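Side-chain contacts in phosphohistidine phosphatase sixA (Escherichia coli, PDB 1UJC), which removes the phosphoryl group from a phosphohistidine in the HPt domain of the ArcB sensor, within the multistep His-Asp phosphorelay: residues L13-S17 and D18-P22; Q93-N97 and E98-S102; S107-P110 and L111-Y114. One frame throughout, in Å; residues are numbered along the deposited sequence.

Contact 3 (107-110 with 111-114) is the buried one of the three, where strand 102-107 gives way to helix 111-119 beside the bound tungstate. Contact 1 (13-17 with 18-22) is a surface loop between strand 2-7 and helix 25-40; its nearest atoms lie about 6 Å from those of contact 3, and R21 brings a positive charge toward the same anion. Contact 2 (93-97 with 98-102) sits on the opposite side of the chain's centre from contact 1, partly buried, where helix 85-98 ends and leads into strand 102-107. Contact 1 combines small apolar touches with a D18-R21 salt bridge, contact 2 rests on main-chain capping, and contact 3 joins anion binding to helix initiation.

Contact 1 (L13-S17 and D18-P22); sequences LDAAS and DSVRP
A15 lays its methyl group over the start of the R21 side chain, with CB 3.6 Å from R21 CA and 3.7 Å from R21 CG. The same methyl is loosely flanked by V20 CG2 and by the ring carbon CD of P22, so one small apolar group touches three residues of the returning chain. A second touch comes from V20, whose CG2 stands 3.1 Å from S17 O and 3.3 Å from S17 OG. That branch lies between the backbone N and the carbonyl carbon of V20, which turns it back onto the serine. Close by, V20 N makes a weak hydrogen bond to S17 O, and R21 N bonds to D18 O, tightening the turn.

Beyond CG the R21 chain bends at chi3 (51°) and sends NH1 to D18 OD1, a salt bridge of 2.8 Å. The carboxylate oxygen is met on its syn side, 25° out of the carboxylate plane, and that oxygen lies close to the guanidinium plane of R21. The other carboxylate oxygen, OD2, pairs with R55, so D18 is held between two arginines and probably steadies both near the tungstate, which R55 binds. R21 NE is in turn bonded to A12 O. The loop runs between strand 2-7 and helix 25-40, with V20, R21 and P22 resting on helix 54-66 through L54, R55 and Q58.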
ATOM      1  N   LEU A  13     -12.648  13.535   8.091  1.00 20.22           N
ATOM      2  CA  LEU A  13     -12.819  14.487   7.002  1.00 22.18           C
ATOM      3  C   LEU A  13     -12.213  15.852   7.291  1.00 22.25           C
ATOM      4  O   LEU A  13     -11.707  16.522   6.383  1.00 21.43           O
ATOM      5  CB  LEU A  13     -14.304  14.654   6.678  1.00 24.93           C
ATOM      6  CG  LEU A  13     -14.901  13.569   5.780  1.00 26.26           C
ATOM      7  CD1 LEU A  13     -16.399  13.763   5.653  1.00 28.28           C
ATOM      8  CD2 LEU A  13     -14.228  13.629   4.410  1.00 27.90           C
ATOM      9  N   ASP A  14     -12.252  16.266   8.552  1.00 24.03           N
ATOM     10  CA  ASP A  14     -11.721  17.572   8.910  1.00 23.89           C
ATOM     11  C   ASP A  14     -10.460  17.522   9.765  1.00 22.52           C
ATOM     12  O   ASP A  14     -10.334  16.702  10.674  1.00 24.05           O
ATOM     13  CB  ASP A  14     -12.787  18.385   9.639  1.00 27.13           C
ATOM     14  CG  ASP A  14     -12.584  19.883   9.479  1.00 29.60           C
ATOM     15  OD1 ASP A  14     -12.948  20.639  10.404  1.00 33.08           O
ATOM     16  OD2 ASP A  14     -12.072  20.307   8.418  1.00 31.94           O
ATOM     17  N   ALA A  15      -9.535  18.422   9.452  1.00 21.92           N
ATOM     18  CA  ALA A  15      -8.273  18.564  10.162  1.00 20.45           C
ATOM     19  C   ALA A  15      -7.718  19.934   9.783  1.00 20.03           C
ATOM     20  O   ALA A  15      -8.251  20.597   8.893  1.00 18.29           O
ATOM     21  CB  ALA A  15      -7.300  17.462   9.748  1.00 21.08           C
ATOM     22  N   ALA A  16      -6.658  20.364  10.459  1.00 19.43           N
ATOM     23  CA  ALA A  16      -6.049  21.653  10.161  1.00 18.86           C
ATOM     24  C   ALA A  16      -5.788  21.771   8.658  1.00 18.08           C
ATOM     25  O   ALA A  16      -5.898  22.854   8.084  1.00 17.41           O
ATOM     26  CB  ALA A  16      -4.749  21.806  10.940  1.00 18.72           C
ATOM     27  N   SER A  17      -5.443  20.646   8.030  1.00 16.44           N
ATOM     28  CA  SER A  17      -5.178  20.586   6.588  1.00 14.43           C
ATOM     29  C   SER A  17      -5.222  19.116   6.159  1.00 13.62           C
ATOM     30  O   SER A  17      -5.214  18.226   7.004  1.00 11.74           O
ATOM     31  CB  SER A  17      -3.805  21.188   6.256  1.00 14.04           C
ATOM     32  OG  SER A  17      -2.753  20.372   6.732  1.00 13.29           O
ATOM     33  N   ASP A  18      -5.256  18.858   4.856  1.00 13.19           N
ATOM     34  CA  ASP A  18      -5.338  17.479   4.369  1.00 13.27           C
ATOM     35  C   ASP A  18      -4.224  16.525   4.804  1.00 12.80           C
ATOM     36  O   ASP A  18      -4.497  15.454   5.337  1.00 12.50           O
ATOM     37  CB  ASP A  18      -5.422  17.443   2.839  1.00 12.49           C
ATOM     38  CG  ASP A  18      -5.628  16.028   2.305  1.00 13.75           C
ATOM     39  OD1 ASP A  18      -6.765  15.513   2.397  1.00 11.29           O
ATOM     40  OD2 ASP A  18      -4.652  15.425   1.811  1.00 11.12           O
ATOM     41  N   SER A  19      -2.973  16.908   4.573  1.00 14.07           N
ATOM     42  CA  SER A  19      -1.847  16.043   4.913  1.00 13.05           C
ATOM     43  C   SER A  19      -1.853  15.546   6.355  1.00 12.89           C
ATOM     44  O   SER A  19      -1.281  14.496   6.655  1.00 14.30           O
ATOM     45  CB  SER A  19      -0.518  16.754   4.636  1.00 13.39           C
ATOM     46  OG  SER A  19      -0.221  17.706   5.645  1.00 12.75           O
ATOM     47  N   VAL A  20      -2.500  16.287   7.247  1.00 12.14           N
ATOM     48  CA  VAL A  20      -2.517  15.900   8.654  1.00 12.60           C
ATOM     49  C   VAL A  20      -3.798  15.248   9.179  1.00 12.74           C
ATOM     50  O   VAL A  20      -3.943  15.055  10.386  1.00 13.23           O
ATOM     51  CB  VAL A  20      -2.156  17.109   9.544  1.00 12.30           C
ATOM     52  CG1 VAL A  20      -0.713  17.509   9.297  1.00 11.27           C
ATOM     53  CG2 VAL A  20      -3.074  18.277   9.236  1.00 12.46           C
ATOM     54  N   ARG A  21      -4.714  14.895   8.279  1.00 13.94           N
ATOM     55  CA  ARG A  21      -5.965  14.250   8.687  1.00 14.35           C
ATOM     56  C   ARG A  21      -5.628  12.900   9.304  1.00 14.36           C
ATOM     57  O   ARG A  21      -4.965  12.076   8.680  1.00 13.71           O
ATOM     58  CB  ARG A  21      -6.877  14.023   7.479  1.00 14.37           C
ATOM     59  CG  ARG A  21      -7.393  15.284   6.809  1.00 16.12           C
ATOM     60  CD  ARG A  21      -7.874  14.969   5.398  1.00 17.54           C
ATOM     61  NE  ARG A  21      -8.802  13.842   5.373  1.00 20.72           N
ATOM     62  CZ  ARG A  21      -8.984  13.052   4.322  1.00 20.59           C
ATOM     63  NH1 ARG A  21      -8.297  13.267   3.208  1.00 19.24           N
ATOM     64  NH2 ARG A  21      -9.849  12.045   4.384  1.00 23.66           N
ATOM     65  N   PRO A  22      -6.075  12.656  10.544  1.00 16.49           N
ATOM     66  CA  PRO A  22      -5.788  11.378  11.201  1.00 15.30           C
ATOM     67  C   PRO A  22      -6.740  10.266  10.758  1.00 15.68           C
ATOM     68  O   PRO A  22      -7.733  10.511  10.070  1.00 11.55           O
ATOM     69  CB  PRO A  22      -5.955  11.714  12.677  1.00 17.17           C
ATOM     70  CG  PRO A  22      -7.112  12.673  12.641  1.00 17.24           C
ATOM     71  CD  PRO A  22      -6.759  13.580  11.469  1.00 16.34           C
TER

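Contact 2 (Q93-N97 and E98-S102); sequences QALTN and EGVAS
E98 starts out from the last turn of helix 85-98 with CB 3.2 Å from L95 O and a little farther from A94 O. Its CG stands anti to the backbone N (chi1 175°), and the extended chain then runs alongside L95, the two side chains pointing the same way. At the tip both carboxylate oxygens come near L95 CD2, OE2 at 4.1 Å, but the polar partner of OE2 is R47, with which it forms a salt bridge.

Behind this pair the helix closes in a Schellman motif. G99 has positive phi (114°), and its N bonds to T96 O at 3.2 Å, reaching it from well above the carbonyl plane. L95 O accepts V100 N at 3.1 Å and takes weaker bonds from E98 N and G99 N. V100 folds back so that CG2 meets L95 CB at 3.9 Å, the apolar contact across the cap. A water donates to both T96 O and V100 O, bridging the helix end to the chain that leaves it. One turn earlier, N97 ND2 bonds to Q93 O at 2.9 Å, while N97 N reaches that oxygen from the opposite face.

L95 O and T96 O are thus taken up by the cap amides, T96 O by water as well, while the negative tip of E98, at a helix C-terminus that would not favour it, is probably balanced by R47.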
ATOM      1  N   GLN A  93      11.131  -1.228  -9.209  1.00 10.84           N
ATOM      2  CA  GLN A  93      11.958  -2.029 -10.105  1.00 10.98           C
ATOM      3  C   GLN A  93      13.368  -2.114  -9.521  1.00 11.30           C
ATOM      4  O   GLN A  93      14.019  -3.157  -9.597  1.00  9.89           O
ATOM      5  CB  GLN A  93      11.987  -1.415 -11.517  1.00 11.34           C
ATOM      6  CG  GLN A  93      12.982  -2.082 -12.474  1.00 13.46           C
ATOM      7  CD  GLN A  93      12.760  -1.721 -13.938  1.00 14.10           C
ATOM      8  OE1 GLN A  93      12.387  -0.591 -14.268  1.00 16.88           O
ATOM      9  NE2 GLN A  93      13.006  -2.682 -14.826  1.00 13.39           N
ATOM     10  N   ALA A  94      13.827  -1.015  -8.925  1.00 12.19           N
ATOM     11  CA  ALA A  94      15.145  -0.978  -8.303  1.00 12.65           C
ATOM     12  C   ALA A  94      15.210  -2.055  -7.225  1.00 12.75           C
ATOM     13  O   ALA A  94      16.076  -2.927  -7.259  1.00 13.57           O
ATOM     14  CB  ALA A  94      15.403   0.385  -7.686  1.00 11.99           C
ATOM     15  N   LEU A  95      14.286  -1.999  -6.271  1.00 13.59           N
ATOM     16  CA  LEU A  95      14.264  -2.981  -5.196  1.00 13.03           C
ATOM     17  C   LEU A  95      14.176  -4.403  -5.747  1.00 14.04           C
ATOM     18  O   LEU A  95      14.785  -5.323  -5.201  1.00 14.54           O
ATOM     19  CB  LEU A  95      13.091  -2.711  -4.249  1.00 15.09           C
ATOM     20  CG  LEU A  95      13.083  -1.364  -3.515  1.00 13.80           C
ATOM     21  CD1 LEU A  95      11.922  -1.330  -2.520  1.00 15.78           C
ATOM     22  CD2 LEU A  95      14.399  -1.164  -2.793  1.00 12.77           C
ATOM     23  N   THR A  96      13.420  -4.584  -6.826  1.00 13.39           N
ATOM     24  CA  THR A  96      13.273  -5.902  -7.438  1.00 14.12           C
ATOM     25  C   THR A  96      14.631  -6.433  -7.881  1.00 13.46           C
ATOM     26  O   THR A  96      14.963  -7.589  -7.628  1.00 14.93           O
ATOM     27  CB  THR A  96      12.317  -5.859  -8.659  1.00 14.10           C
ATOM     28  OG1 THR A  96      10.991  -5.548  -8.216  1.00 13.98           O
ATOM     29  CG2 THR A  96      12.294  -7.205  -9.376  1.00 15.72           C
ATOM     30  N   ASN A  97      15.419  -5.584  -8.531  1.00 14.24           N
ATOM     31  CA  ASN A  97      16.743  -5.974  -9.001  1.00 12.62           C
ATOM     32  C   ASN A  97      17.737  -6.093  -7.849  1.00 12.94           C
ATOM     33  O   ASN A  97      18.788  -6.714  -7.988  1.00 13.34           O
ATOM     34  CB  ASN A  97      17.251  -4.965 -10.033  1.00 13.10           C
ATOM     35  CG  ASN A  97      16.637  -5.177 -11.399  1.00 14.44           C
ATOM     36  OD1 ASN A  97      17.045  -6.069 -12.145  1.00 13.38           O
ATOM     37  ND2 ASN A  97      15.637  -4.370 -11.729  1.00 13.21           N
ATOM     38  N   GLU A  98      17.388  -5.496  -6.715  1.00 12.42           N
ATOM     39  CA  GLU A  98      18.225  -5.526  -5.521  1.00 13.10           C
ATOM     40  C   GLU A  98      18.100  -6.887  -4.843  1.00 12.98           C
ATOM     41  O   GLU A  98      18.987  -7.311  -4.107  1.00 12.80           O
ATOM     42  CB  GLU A  98      17.793  -4.407  -4.554  1.00 12.96           C
ATOM     43  CG  GLU A  98      18.508  -4.399  -3.202  1.00 13.16           C
ATOM     44  CD  GLU A  98      18.117  -3.209  -2.333  1.00 13.05           C
ATOM     45  OE1 GLU A  98      18.483  -2.068  -2.675  1.00 12.59           O
ATOM     46  OE2 GLU A  98      17.437  -3.411  -1.305  1.00 14.79           O
ATOM     47  N   GLY A  99      16.992  -7.571  -5.103  1.00 13.55           N
ATOM     48  CA  GLY A  99      16.779  -8.874  -4.505  1.00 13.66           C
ATOM     49  C   GLY A  99      15.612  -8.894  -3.531  1.00 14.12           C
ATOM     50  O   GLY A  99      15.208  -9.955  -3.076  1.00 13.67           O
ATOM     51  N   VAL A 100      15.061  -7.727  -3.213  1.00 12.73           N
ATOM     52  CA  VAL A 100      13.932  -7.653  -2.287  1.00 12.77           C
ATOM     53  C   VAL A 100      12.822  -8.632  -2.685  1.00 13.61           C
ATOM     54  O   VAL A 100      12.369  -8.646  -3.833  1.00 13.09           O
ATOM     55  CB  VAL A 100      13.366  -6.222  -2.233  1.00 14.09           C
ATOM     56  CG1 VAL A 100      12.119  -6.181  -1.368  1.00 12.67           C
ATOM     57  CG2 VAL A 100      14.421  -5.279  -1.688  1.00 13.87           C
ATOM     58  N   ALA A 101      12.377  -9.443  -1.728  1.00 13.73           N
ATOM     59  CA  ALA A 101      11.345 -10.446  -1.986  1.00 12.67           C
ATOM     60  C   ALA A 101       9.908  -9.939  -1.895  1.00 11.50           C
ATOM     61  O   ALA A 101       9.028 -10.453  -2.583  1.00  9.65           O
ATOM     62  CB  ALA A 101      11.531 -11.641  -1.044  1.00 14.20           C
ATOM     63  N   SER A 102       9.667  -8.938  -1.055  1.00 12.29           N
ATOM     64  CA  SER A 102       8.318  -8.411  -0.896  1.00 11.68           C
ATOM     65  C   SER A 102       8.303  -7.004  -0.323  1.00 12.18           C
ATOM     66  O   SER A 102       9.141  -6.648   0.511  1.00 12.64           O
ATOM     67  CB  SER A 102       7.509  -9.334   0.011  1.00 13.54           C
ATOM     68  OG  SER A 102       8.154  -9.481   1.262  1.00 12.49           O
TER
HETATM   69  O   HOH W   1      13.528  -9.288  -6.160  1.00  8.67           O

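Contact 3 (S107-P110 and L111-Y114); sequences SHLP and LVGY. With WO4 (tungstate(VI)ion), chain C.
P110 O is gripped by several groups at once: Y114 N reaches it at 3.2 Å, nearly along the C=O axis, G113 N adds a weak bond, and a water donates to it while accepting from G113 N. The Y114 ring carbon CE2 comes 3.2 Å from P110 CB, a tight approach in which the two side chains cross obliquely. The peptide bond before P110 is cis, which bends the chain sharply just ahead of helix 111-119.

One step back, V112 N bonds to H108 O at 2.9 Å, and both V112 methyls crowd that carbonyl. With CG1 anti to the carbonyl carbon (chi1 -65°), one methyl is put toward S107, where CG1 meets CB at 3.7 Å, and the other toward L109, where CG2 touches CD2. An alanine in place of V112 would lose both methyls and is likely to open a gap between S107 and L109, leaving the H108 carbonyl less tightly covered.

This loop follows strand 102-107 in the histidine phosphatase fold and supplies part of its anion pocket. H108 ND1 donates to tungstate O2 at 2.8 Å, the oxygen lying in the plane of the ring at its edge, and L109 N gives an almost straight bond (171°) to O1. On its far side the ring is held by NE2 bonding to S51 OG, a second-shell contact which, with the ND1 bond, probably helps fix the ring's rotation. R7 and R55 bind the anion as well. S107 OG, 3.6 Å from L111 CD2, is hydrogen-bonded to L79 O.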
ATOM      1  N   SER A 107      -0.532   3.939   0.389  1.00 13.54           N
ATOM      2  CA  SER A 107      -0.708   5.223  -0.274  1.00 12.63           C
ATOM      3  C   SER A 107      -2.140   5.749  -0.310  1.00 13.42           C
ATOM      4  O   SER A 107      -2.924   5.515   0.610  1.00 12.62           O
ATOM      5  CB  SER A 107      -0.157   5.121  -1.699  1.00 13.50           C
ATOM      6  OG  SER A 107      -0.069   6.386  -2.323  1.00 14.32           O
ATOM      7  N   HIS A 108      -2.472   6.467  -1.381  1.00 12.38           N
ATOM      8  CA  HIS A 108      -3.796   7.053  -1.523  1.00 12.55           C
ATOM      9  C   HIS A 108      -4.333   6.966  -2.942  1.00 12.42           C
ATOM     10  O   HIS A 108      -3.626   6.573  -3.876  1.00 11.42           O
ATOM     11  CB  HIS A 108      -3.782   8.548  -1.172  1.00 13.90           C
ATOM     12  CG  HIS A 108      -2.851   8.923  -0.062  1.00 12.39           C
ATOM     13  ND1 HIS A 108      -3.285   9.551   1.086  1.00 12.56           N
ATOM     14  CD2 HIS A 108      -1.506   8.816   0.054  1.00 13.67           C
ATOM     15  CE1 HIS A 108      -2.248   9.813   1.860  1.00 13.57           C
ATOM     16  NE2 HIS A 108      -1.157   9.378   1.257  1.00 10.59           N
ATOM     17  N   LEU A 109      -5.604   7.334  -3.080  1.00 13.59           N
ATOM     18  CA  LEU A 109      -6.240   7.406  -4.386  1.00 14.36           C
ATOM     19  C   LEU A 109      -5.713   8.765  -4.834  1.00 14.48           C
ATOM     20  O   LEU A 109      -5.478   9.640  -4.003  1.00 14.22           O
ATOM     21  CB  LEU A 109      -7.762   7.506  -4.270  1.00 14.98           C
ATOM     22  CG  LEU A 109      -8.623   6.389  -3.679  1.00 14.33           C
ATOM     23  CD1 LEU A 109     -10.059   6.891  -3.587  1.00 15.27           C
ATOM     24  CD2 LEU A 109      -8.540   5.149  -4.539  1.00 13.78           C
ATOM     25  N   PRO A 110      -5.533   8.970  -6.142  1.00 15.45           N
ATOM     26  CA  PRO A 110      -5.792   8.010  -7.213  1.00 15.56           C
ATOM     27  C   PRO A 110      -4.538   7.208  -7.549  1.00 15.35           C
ATOM     28  O   PRO A 110      -4.577   6.298  -8.385  1.00 15.24           O
ATOM     29  CB  PRO A 110      -6.215   8.912  -8.358  1.00 15.61           C
ATOM     30  CG  PRO A 110      -5.253  10.053  -8.207  1.00 15.53           C
ATOM     31  CD  PRO A 110      -5.226  10.301  -6.700  1.00 15.63           C
ATOM     32  N   LEU A 111      -3.436   7.549  -6.885  1.00 13.04           N
ATOM     33  CA  LEU A 111      -2.153   6.892  -7.119  1.00 14.20           C
ATOM     34  C   LEU A 111      -2.175   5.363  -7.075  1.00 13.30           C
ATOM     35  O   LEU A 111      -1.630   4.712  -7.960  1.00 13.22           O
ATOM     36  CB  LEU A 111      -1.107   7.416  -6.129  1.00 12.46           C
ATOM     37  CG  LEU A 111       0.295   6.794  -6.191  1.00 14.20           C
ATOM     38  CD1 LEU A 111       0.742   6.630  -7.627  1.00 16.01           C
ATOM     39  CD2 LEU A 111       1.265   7.673  -5.417  1.00 14.41           C
ATOM     40  N   VAL A 112      -2.810   4.792  -6.056  1.00 14.04           N
ATOM     41  CA  VAL A 112      -2.856   3.338  -5.922  1.00 12.30           C
ATOM     42  C   VAL A 112      -3.442   2.653  -7.149  1.00 11.43           C
ATOM     43  O   VAL A 112      -2.937   1.619  -7.589  1.00  9.34           O
ATOM     44  CB  VAL A 112      -3.641   2.915  -4.659  1.00 12.64           C
ATOM     45  CG1 VAL A 112      -2.898   3.381  -3.416  1.00 12.60           C
ATOM     46  CG2 VAL A 112      -5.043   3.497  -4.691  1.00 13.29           C
ATOM     47  N   GLY A 113      -4.501   3.232  -7.706  1.00 11.00           N
ATOM     48  CA  GLY A 113      -5.113   2.655  -8.889  1.00 13.07           C
ATOM     49  C   GLY A 113      -4.182   2.718 -10.089  1.00 14.09           C
ATOM     50  O   GLY A 113      -3.970   1.710 -10.775  1.00 12.56           O
ATOM     51  N   TYR A 114      -3.621   3.902 -10.341  1.00 13.42           N
ATOM     52  CA  TYR A 114      -2.710   4.106 -11.465  1.00 15.44           C
ATOM     53  C   TYR A 114      -1.440   3.273 -11.323  1.00 13.98           C
ATOM     54  O   TYR A 114      -0.877   2.813 -12.316  1.00 13.16           O
ATOM     55  CB  TYR A 114      -2.310   5.581 -11.591  1.00 18.19           C
ATOM     56  CG  TYR A 114      -3.462   6.540 -11.747  1.00 23.83           C
ATOM     57  CD1 TYR A 114      -4.480   6.302 -12.670  1.00 25.98           C
ATOM     58  CD2 TYR A 114      -3.526   7.704 -10.981  1.00 26.95           C
ATOM     59  CE1 TYR A 114      -5.536   7.202 -12.823  1.00 28.55           C
ATOM     60  CE2 TYR A 114      -4.573   8.607 -11.128  1.00 29.27           C
ATOM     61  CZ  TYR A 114      -5.574   8.351 -12.051  1.00 29.13           C
ATOM     62  OH  TYR A 114      -6.595   9.268 -12.210  1.00 33.10           O
TER
HETATM   63  W   WO4 C 163      -7.509   9.245   0.244  1.00 16.76           W
HETATM   64  O1  WO4 C 163      -7.159   7.747  -0.553  1.00 14.52           O
HETATM   65  O2  WO4 C 163      -6.041   9.956   0.832  1.00 18.72           O
HETATM   66  O3  WO4 C 163      -8.718   9.039   1.461  1.00 23.77           O
HETATM   67  O4  WO4 C 163      -8.160  10.346  -0.921  1.00 16.35           O
HETATM   68  O   HOH W   2      -6.531   4.715  -7.099  1.00 32.00           O